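Local coordinates for protein chitooligosaccharide oxidase (Gibberella zeae, PDB 6Y0R) that oxidises the C1 hydroxyl of chitooligosaccharides to the lactone, using a bicovalently bound FAD and reducing molecular oxygen to hydrogen peroxide, at residues Q249-F257 with A292-F300; A132-E140 with V326-D334. All coordinates share one frame; numbering follows the deposited sequence.

Contact 1. Residues Q249-F257 with A292-F300; sequences QGLYDFQEF and ALQPLVQKF
Ala292 meets Phe257 through its carbonyl: Ala292 O lies in the plane of the ring, 3.3 Å from Phe257 CZ at the rim. Leu293 brings its CD2 branch to the same end of the ring, and Pro295 sets CB against the edge at CE1. Leu296 closes the hole. Its CB stands over the centre of the Phe257 ring in a CH-pi contact, 4.0 Å from the centroid and 11° off the normal, while its CD1 slips back against Phe257 CB at 3.8 Å and its CD2 lies at the edge of the Phe254 ring, near its plane. Phe257 reaches this knob-into-hole seat because CG is anti to its backbone N (chi1 178°). Toward the solvent, Lys299 crosses Asp253 with its aliphatic part, CB 3.8 Å from Asp253 OD2, and water 1 joins Asp253 OD2 to Lys299 O. Gln249 NE2 donates to Asp253 OD1 at 3.0 Å, from above the carboxylate plane. Phe300 ends the row, its CE1 edge turned to Gly250 O at 3.4 Å. Segments 249-257 and 292-300 cross at 162°, so their helices run antiparallel, and Phe254 seats the pair on the seven-stranded antiparallel sheet of what, in relatives of this oxidase, is the substrate-binding domain.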
loop_
_atom_site.group_PDB
_atom_site.type_symbol
_atom_site.label_atom_id
_atom_site.label_comp_id
_atom_site.label_asym_id
_atom_site.label_seq_id
_atom_site.Cartn_x
_atom_site.Cartn_y
_atom_site.Cartn_z
ATOM N N GLN A 249 -23.600 8.699 -14.628
ATOM C CA GLN A 249 -23.164 10.043 -15.028
ATOM C C GLN A 249 -22.477 10.723 -13.850
ATOM O O GLN A 249 -21.543 11.455 -14.124
ATOM C CB GLN A 249 -24.326 10.933 -15.467
ATOM C CG GLN A 249 -23.851 12.268 -16.010
ATOM C CD GLN A 249 -23.273 12.159 -17.388
ATOM O OE1 GLN A 249 -23.884 11.584 -18.291
ATOM N NE2 GLN A 249 -22.080 12.690 -17.562
ATOM N N GLY A 250 -22.895 10.452 -12.614
ATOM C CA GLY A 250 -22.218 10.978 -11.416
ATOM C C GLY A 250 -20.771 10.476 -11.351
ATOM O O GLY A 250 -19.836 11.285 -11.154
ATOM N N LEU A 251 -20.533 9.179 -11.557
ATOM C CA LEU A 251 -19.137 8.635 -11.538
ATOM C C LEU A 251 -18.316 9.202 -12.689
ATOM O O LEU A 251 -17.149 9.597 -12.495
ATOM C CB LEU A 251 -19.179 7.107 -11.632
ATOM C CG LEU A 251 -19.825 6.393 -10.456
ATOM C CD1 LEU A 251 -20.103 4.933 -10.795
ATOM C CD2 LEU A 251 -18.975 6.512 -9.216
ATOM N N TYR A 252 -18.940 9.328 -13.860
ATOM C CA TYR A 252 -18.238 9.882 -15.027
ATOM C C TYR A 252 -17.874 11.340 -14.756
ATOM O O TYR A 252 -16.763 11.756 -15.026
ATOM C CB TYR A 252 -19.086 9.742 -16.285
ATOM C CG TYR A 252 -18.373 10.209 -17.532
ATOM C CD1 TYR A 252 -17.456 9.395 -18.164
ATOM C CD2 TYR A 252 -18.626 11.449 -18.088
ATOM C CE1 TYR A 252 -16.808 9.812 -19.314
ATOM C CE2 TYR A 252 -17.960 11.898 -19.210
ATOM C CZ TYR A 252 -17.083 11.053 -19.855
ATOM O OH TYR A 252 -16.422 11.470 -20.975
ATOM N N ASP A 253 -18.789 12.110 -14.174
ATOM C CA ASP A 253 -18.544 13.538 -13.879
ATOM C C ASP A 253 -17.464 13.665 -12.812
ATOM O O ASP A 253 -16.596 14.535 -12.928
ATOM C CB ASP A 253 -19.795 14.241 -13.406
ATOM C CG ASP A 253 -20.820 14.459 -14.509
ATOM O OD1 ASP A 253 -20.432 14.390 -15.718
ATOM O OD2 ASP A 253 -21.991 14.673 -14.135
ATOM N N PHE A 254 -17.465 12.755 -11.841
ATOM C CA PHE A 254 -16.397 12.701 -10.820
ATOM C C PHE A 254 -15.048 12.505 -11.508
ATOM O O PHE A 254 -14.066 13.214 -11.254
ATOM C CB PHE A 254 -16.713 11.562 -9.846
ATOM C CG PHE A 254 -15.753 11.373 -8.694
ATOM C CD1 PHE A 254 -15.712 12.255 -7.635
ATOM C CD2 PHE A 254 -14.908 10.286 -8.677
ATOM C CE1 PHE A 254 -14.835 12.049 -6.580
ATOM C CE2 PHE A 254 -14.034 10.072 -7.614
ATOM C CZ PHE A 254 -13.984 10.971 -6.573
ATOM N N GLN A 255 -14.948 11.466 -12.341
ATOM C CA GLN A 255 -13.711 11.189 -13.091
ATOM C C GLN A 255 -13.264 12.416 -13.915
ATOM O O GLN A 255 -12.072 12.747 -13.897
ATOM C CB GLN A 255 -13.955 9.985 -13.984
ATOM C CG GLN A 255 -12.885 9.826 -15.039
ATOM C CD GLN A 255 -13.213 8.744 -16.034
ATOM O OE1 GLN A 255 -13.828 8.984 -17.090
ATOM N NE2 GLN A 255 -12.885 7.536 -15.672
ATOM N N GLU A 256 -14.168 13.005 -14.694
ATOM C CA GLU A 256 -13.810 14.135 -15.602
ATOM C C GLU A 256 -13.338 15.326 -14.780
ATOM O O GLU A 256 -12.400 16.023 -15.233
ATOM C CB GLU A 256 -15.001 14.515 -16.474
ATOM C CG GLU A 256 -15.352 13.419 -17.466
ATOM C CD GLU A 256 -14.185 12.962 -18.318
ATOM O OE1 GLU A 256 -13.735 11.819 -18.161
ATOM O OE2 GLU A 256 -13.710 13.756 -19.134
ATOM N N PHE A 257 -13.979 15.610 -13.635
ATOM C CA PHE A 257 -13.523 16.680 -12.720
ATOM C C PHE A 257 -12.098 16.370 -12.274
ATOM O O PHE A 257 -11.229 17.228 -12.246
ATOM C CB PHE A 257 -14.477 16.844 -11.540
ATOM C CG PHE A 257 -14.057 17.889 -10.548
ATOM C CD1 PHE A 257 -14.413 19.224 -10.729
ATOM C CD2 PHE A 257 -13.341 17.547 -9.430
ATOM C CE1 PHE A 257 -14.018 20.183 -9.813
ATOM C CE2 PHE A 257 -12.962 18.504 -8.504
ATOM C CZ PHE A 257 -13.316 19.823 -8.680
ATOM N N ALA A 292 -13.257 25.440 -4.938
ATOM C CA ALA A 292 -12.629 24.447 -5.849
ATOM C C ALA A 292 -13.611 23.333 -6.209
ATOM O O ALA A 292 -13.517 22.803 -7.354
ATOM C CB ALA A 292 -11.398 23.862 -5.214
ATOM N N LEU A 293 -14.480 22.931 -5.285
ATOM C CA LEU A 293 -15.438 21.818 -5.551
ATOM C C LEU A 293 -16.732 22.276 -6.212
ATOM O O LEU A 293 -17.500 21.428 -6.649
ATOM C CB LEU A 293 -15.759 21.117 -4.231
ATOM C CG LEU A 293 -14.704 20.168 -3.724
ATOM C CD1 LEU A 293 -15.216 19.509 -2.437
ATOM C CD2 LEU A 293 -14.334 19.130 -4.752
ATOM N N GLN A 294 -17.016 23.576 -6.242
ATOM C CA GLN A 294 -18.333 24.057 -6.710
ATOM C C GLN A 294 -18.655 23.492 -8.096
ATOM O O GLN A 294 -19.783 23.092 -8.303
ATOM C CB GLN A 294 -18.399 25.588 -6.613
ATOM C CG GLN A 294 -19.815 26.128 -6.553
ATOM C CD GLN A 294 -20.774 25.452 -5.590
ATOM O OE1 GLN A 294 -20.444 25.106 -4.461
ATOM N NE2 GLN A 294 -21.998 25.249 -6.041
ATOM N N PRO A 295 -17.746 23.389 -9.091
ATOM C CA PRO A 295 -18.123 22.758 -10.362
ATOM C C PRO A 295 -18.612 21.309 -10.255
ATOM O O PRO A 295 -19.493 20.887 -11.007
ATOM C CB PRO A 295 -16.836 22.817 -11.201
ATOM C CG PRO A 295 -16.067 23.951 -10.580
ATOM C CD PRO A 295 -16.366 23.892 -9.095
ATOM N N LEU A 296 -18.001 20.528 -9.367
ATOM C CA LEU A 296 -18.443 19.133 -9.164
ATOM C C LEU A 296 -19.798 19.112 -8.476
ATOM O O LEU A 296 -20.679 18.370 -8.901
ATOM C CB LEU A 296 -17.420 18.406 -8.293
ATOM C CG LEU A 296 -17.742 16.935 -8.110
ATOM C CD1 LEU A 296 -17.624 16.234 -9.433
ATOM C CD2 LEU A 296 -16.816 16.351 -7.046
ATOM N N VAL A 297 -19.984 19.938 -7.462
ATOM C CA VAL A 297 -21.310 20.080 -6.801
ATOM C C VAL A 297 -22.361 20.404 -7.868
ATOM O O VAL A 297 -23.446 19.770 -7.884
ATOM C CB VAL A 297 -21.216 21.143 -5.703
ATOM C CG1 VAL A 297 -22.573 21.546 -5.190
ATOM C CG2 VAL A 297 -20.258 20.696 -4.612
ATOM N N GLN A 298 -22.065 21.338 -8.772
ATOM C CA GLN A 298 -23.015 21.745 -9.838
ATOM C C GLN A 298 -23.246 20.588 -10.816
ATOM O O GLN A 298 -24.356 20.449 -11.335
ATOM C CB GLN A 298 -22.539 23.028 -10.526
ATOM C CG GLN A 298 -22.786 24.264 -9.677
ATOM C CD GLN A 298 -23.320 25.434 -10.484
ATOM O OE1 GLN A 298 -23.925 25.263 -11.533
ATOM N NE2 GLN A 298 -23.060 26.643 -10.013
ATOM N N LYS A 299 -22.256 19.735 -11.082
ATOM C CA LYS A 299 -22.483 18.566 -11.946
ATOM C C LYS A 299 -23.540 17.647 -11.307
ATOM O O LYS A 299 -24.357 17.062 -12.020
ATOM C CB LYS A 299 -21.171 17.804 -12.195
ATOM C CG LYS A 299 -20.195 18.492 -13.141
ATOM C CD LYS A 299 -20.778 18.564 -14.527
ATOM C CE LYS A 299 -19.903 19.286 -15.518
ATOM N NZ LYS A 299 -20.363 18.993 -16.899
ATOM N N PHE A 300 -23.440 17.403 -10.007
ATOM C CA PHE A 300 -24.276 16.397 -9.317
ATOM C C PHE A 300 -25.711 16.905 -9.076
ATOM O O PHE A 300 -26.661 16.173 -9.416
ATOM C CB PHE A 300 -23.619 16.015 -7.993
ATOM C CG PHE A 300 -22.302 15.279 -8.072
ATOM C CD1 PHE A 300 -21.866 14.632 -9.231
ATOM C CD2 PHE A 300 -21.543 15.185 -6.923
ATOM C CE1 PHE A 300 -20.662 13.934 -9.209
ATOM C CE2 PHE A 300 -20.338 14.504 -6.918
ATOM C CZ PHE A 300 -19.932 13.849 -8.053
HETATM O O HOH W 1 -24.119 13.990 -12.667
HETATM O O HOH W 2 -21.485 15.989 -17.720
#

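Contact 2. Residues A132-E140 with V326-D334; sequences ARLGHVATE and VNPTSASYD
Arg133 lays its guanidinium flat on the ring of Tyr333, the planes 9° apart and the centres separated by 3.7 Å, a stacked cation-pi pair. The chain, extended from CG to NE, passes Pro328 on the way, with CD 3.8 Å from Pro328 CG. Beyond the stack, Arg133 forms a salt bridge with Asp113 and donates to Gly156 O and Gly92 O, so several partners fix its rotation; water 3 spans Arg133 N and Pro328 O, and water 4 ties Arg133 NE to Ser330 O. Tight packing recurs at Gly135, whose CA makes a CA-H...O contact of 2.9 Å with Val326 O. Its helix belongs to the PCMH-type FAD-binding domain, and the Tyr333 hydroxyl is hydrogen-bonded to His94, by similarity one of the two residues linked to the flavin. At the next residue, the imidazole of His136 is held at its edge and on both faces: ND1 donates to Asn327 OD1 at 2.7 Å, on a lone pair in the carbonyl plane, while Thr329 CG2 and Glu140 CG cover opposite faces. The looser margin is partly exposed. There Thr139 CG2 meets Asn327 CG at 3.9 Å, and water 5 donates to Glu140 OE2 and accepts from Asn327 ND2.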
loop_
_atom_site.group_PDB
_atom_site.type_symbol
_atom_site.label_atom_id
_atom_site.label_comp_id
_atom_site.label_asym_id
_atom_site.label_seq_id
_atom_site.Cartn_x
_atom_site.Cartn_y
_atom_site.Cartn_z
ATOM N N ALA A 132 8.975 1.217 11.375
ATOM C CA ALA A 132 8.165 2.342 11.871
ATOM C C ALA A 132 6.775 2.271 11.215
ATOM O O ALA A 132 6.701 2.292 9.964
ATOM C CB ALA A 132 8.826 3.640 11.543
ATOM N N ARG A 133 5.708 2.293 12.013
ATOM C CA ARG A 133 4.337 2.352 11.452
ATOM C C ARG A 133 4.006 3.788 11.044
ATOM O O ARG A 133 4.613 4.726 11.586
ATOM C CB ARG A 133 3.356 1.752 12.445
ATOM C CG ARG A 133 3.662 0.301 12.770
ATOM C CD ARG A 133 2.745 -0.278 13.834
ATOM N NE ARG A 133 3.196 -1.580 14.242
ATOM C CZ ARG A 133 2.941 -2.716 13.591
ATOM N NH1 ARG A 133 3.502 -3.866 13.976
ATOM N NH2 ARG A 133 2.127 -2.676 12.556
ATOM N N LEU A 134 3.102 3.952 10.077
ATOM C CA LEU A 134 2.846 5.268 9.450
ATOM C C LEU A 134 2.452 6.281 10.535
ATOM O O LEU A 134 2.820 7.438 10.410
ATOM C CB LEU A 134 1.746 5.163 8.404
ATOM C CG LEU A 134 2.062 4.278 7.222
ATOM C CD1 LEU A 134 0.913 4.329 6.252
ATOM C CD2 LEU A 134 3.351 4.681 6.549
ATOM N N GLY A 135 1.661 5.891 11.520
ATOM C CA GLY A 135 1.253 6.860 12.574
ATOM C C GLY A 135 2.446 7.327 13.368
ATOM O O GLY A 135 2.553 8.536 13.717
ATOM N N HIS A 136 3.415 6.442 13.593
ATOM C CA HIS A 136 4.652 6.793 14.327
ATOM C C HIS A 136 5.519 7.686 13.442
ATOM O O HIS A 136 6.081 8.668 13.908
ATOM C CB HIS A 136 5.372 5.535 14.782
ATOM C CG HIS A 136 6.641 5.830 15.492
ATOM N ND1 HIS A 136 6.661 6.533 16.717
ATOM C CD2 HIS A 136 7.922 5.535 15.182
ATOM C CE1 HIS A 136 7.926 6.618 17.120
ATOM N NE2 HIS A 136 8.726 6.015 16.190
ATOM N N VAL A 137 5.633 7.380 12.158
ATOM C CA VAL A 137 6.306 8.254 11.179
ATOM C C VAL A 137 5.698 9.651 11.249
ATOM O O VAL A 137 6.461 10.653 11.362
ATOM C CB VAL A 137 6.202 7.702 9.755
ATOM C CG1 VAL A 137 6.683 8.702 8.713
ATOM C CG2 VAL A 137 6.994 6.412 9.666
ATOM N N ALA A 138 4.365 9.734 11.114
ATOM C CA ALA A 138 3.697 11.047 11.022
ATOM C C ALA A 138 3.894 11.803 12.351
ATOM O O ALA A 138 4.247 13.006 12.318
ATOM C CB ALA A 138 2.240 10.912 10.714
ATOM N N THR A 139 3.747 11.100 13.474
ATOM C CA THR A 139 3.866 11.739 14.813
ATOM C C THR A 139 5.282 12.303 14.973
ATOM O O THR A 139 5.469 13.476 15.404
ATOM C CB THR A 139 3.509 10.744 15.920
ATOM O OG1 THR A 139 2.137 10.393 15.723
ATOM C CG2 THR A 139 3.675 11.331 17.305
ATOM N N GLU A 140 6.296 11.500 14.663
ATOM C CA GLU A 140 7.715 11.898 14.851
ATOM C C GLU A 140 8.095 13.017 13.903
ATOM O O GLU A 140 8.753 13.955 14.329
ATOM C CB GLU A 140 8.674 10.718 14.677
ATOM C CG GLU A 140 8.634 9.763 15.852
ATOM C CD GLU A 140 9.236 10.311 17.141
ATOM O OE1 GLU A 140 9.973 11.291 17.064
ATOM O OE2 GLU A 140 8.964 9.730 18.220
ATOM N N VAL A 326 -2.767 6.348 17.216
ATOM C CA VAL A 326 -2.167 7.095 16.081
ATOM C C VAL A 326 -0.640 7.033 16.170
ATOM O O VAL A 326 0.011 7.426 15.181
ATOM C CB VAL A 326 -2.711 8.528 16.027
ATOM C CG1 VAL A 326 -2.174 9.279 14.835
ATOM C CG2 VAL A 326 -4.230 8.488 16.001
ATOM N N ASN A 327 -0.088 6.508 17.259
ATOM C CA ASN A 327 1.379 6.417 17.403
ATOM C C ASN A 327 1.791 5.028 17.859
ATOM O O ASN A 327 2.414 4.859 18.910
ATOM C CB ASN A 327 1.915 7.542 18.267
ATOM C CG ASN A 327 3.426 7.556 18.328
ATOM O OD1 ASN A 327 4.117 7.120 17.407
ATOM N ND2 ASN A 327 3.965 8.016 19.442
ATOM N N PRO A 328 1.453 3.965 17.101
ATOM C CA PRO A 328 1.758 2.609 17.557
ATOM C C PRO A 328 3.231 2.231 17.362
ATOM O O PRO A 328 3.771 2.408 16.281
ATOM C CB PRO A 328 0.828 1.755 16.682
ATOM C CG PRO A 328 0.747 2.535 15.406
ATOM C CD PRO A 328 0.747 3.992 15.818
ATOM N N THR A 329 3.874 1.778 18.431
ATOM C CA THR A 329 5.260 1.267 18.394
ATOM C C THR A 329 5.369 -0.087 19.107
ATOM O O THR A 329 6.423 -0.720 18.949
ATOM C CB THR A 329 6.236 2.281 18.984
ATOM O OG1 THR A 329 5.822 2.484 20.336
ATOM C CG2 THR A 329 6.241 3.598 18.250
ATOM N N SER A 330 4.380 -0.509 19.889
ATOM C CA SER A 330 4.500 -1.718 20.744
ATOM C C SER A 330 4.687 -2.968 19.886
ATOM O O SER A 330 3.998 -3.127 18.865
ATOM C CB SER A 330 3.322 -1.908 21.629
ATOM O OG SER A 330 3.519 -3.062 22.436
ATOM N N ALA A 331 5.514 -3.900 20.354
ATOM C CA ALA A 331 5.624 -5.254 19.762
ATOM C C ALA A 331 4.290 -6.006 19.871
ATOM O O ALA A 331 4.076 -6.950 19.076
ATOM C CB ALA A 331 6.754 -6.002 20.448
ATOM N N SER A 332 3.373 -5.615 20.781
ATOM C CA SER A 332 2.060 -6.289 20.977
ATOM C C SER A 332 0.993 -5.843 19.949
ATOM O O SER A 332 -0.127 -6.241 20.095
ATOM C CB SER A 332 1.573 -6.115 22.392
ATOM O OG SER A 332 1.286 -4.751 22.642
ATOM N N TYR A 333 1.348 -5.051 18.932
ATOM C CA TYR A 333 0.399 -4.695 17.838
ATOM C C TYR A 333 -0.398 -5.929 17.424
ATOM O O TYR A 333 0.225 -6.981 17.139
ATOM C CB TYR A 333 1.162 -4.134 16.640
ATOM C CG TYR A 333 0.246 -3.572 15.581
ATOM C CD1 TYR A 333 -0.193 -2.256 15.650
ATOM C CD2 TYR A 333 -0.151 -4.344 14.494
ATOM C CE1 TYR A 333 -1.066 -1.744 14.703
ATOM C CE2 TYR A 333 -1.033 -3.848 13.541
ATOM C CZ TYR A 333 -1.456 -2.537 13.633
ATOM O OH TYR A 333 -2.323 -2.047 12.706
ATOM N N ASP A 334 -1.731 -5.842 17.415
ATOM C CA ASP A 334 -2.572 -7.022 17.115
ATOM C C ASP A 334 -3.855 -6.607 16.417
ATOM O O ASP A 334 -4.888 -7.252 16.650
ATOM C CB ASP A 334 -2.858 -7.814 18.405
ATOM C CG ASP A 334 -3.789 -7.083 19.353
ATOM O OD1 ASP A 334 -3.985 -5.851 19.181
ATOM O OD2 ASP A 334 -4.284 -7.741 20.281
HETATM O O HOH W 3 6.139 2.084 14.865
HETATM O O HOH W 4 4.979 -2.435 16.342
HETATM O O HOH W 5 6.848 8.052 19.811
#

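Two contacts of nearly equal buried area show chemistry that differs with place in the fold. The centre of contact 1 lies about 27 Å from the centre of the chain, that of contact 2 about 16 Å, and their nearest atoms remain about 21 Å apart; they share no helix or strand. The peripheral one, with two exposed residues among those that touch, joins two helices and relies on apolar side chains, with no direct hydrogen bond between its segments and water-mediated polar links confined to one margin. The inner one, with none exposed, joins a helix start to an irregular loop near the FAD; a stacked cation, a direct side-chain hydrogen bond and three bridging waters carry it in place of knob-into-hole packing.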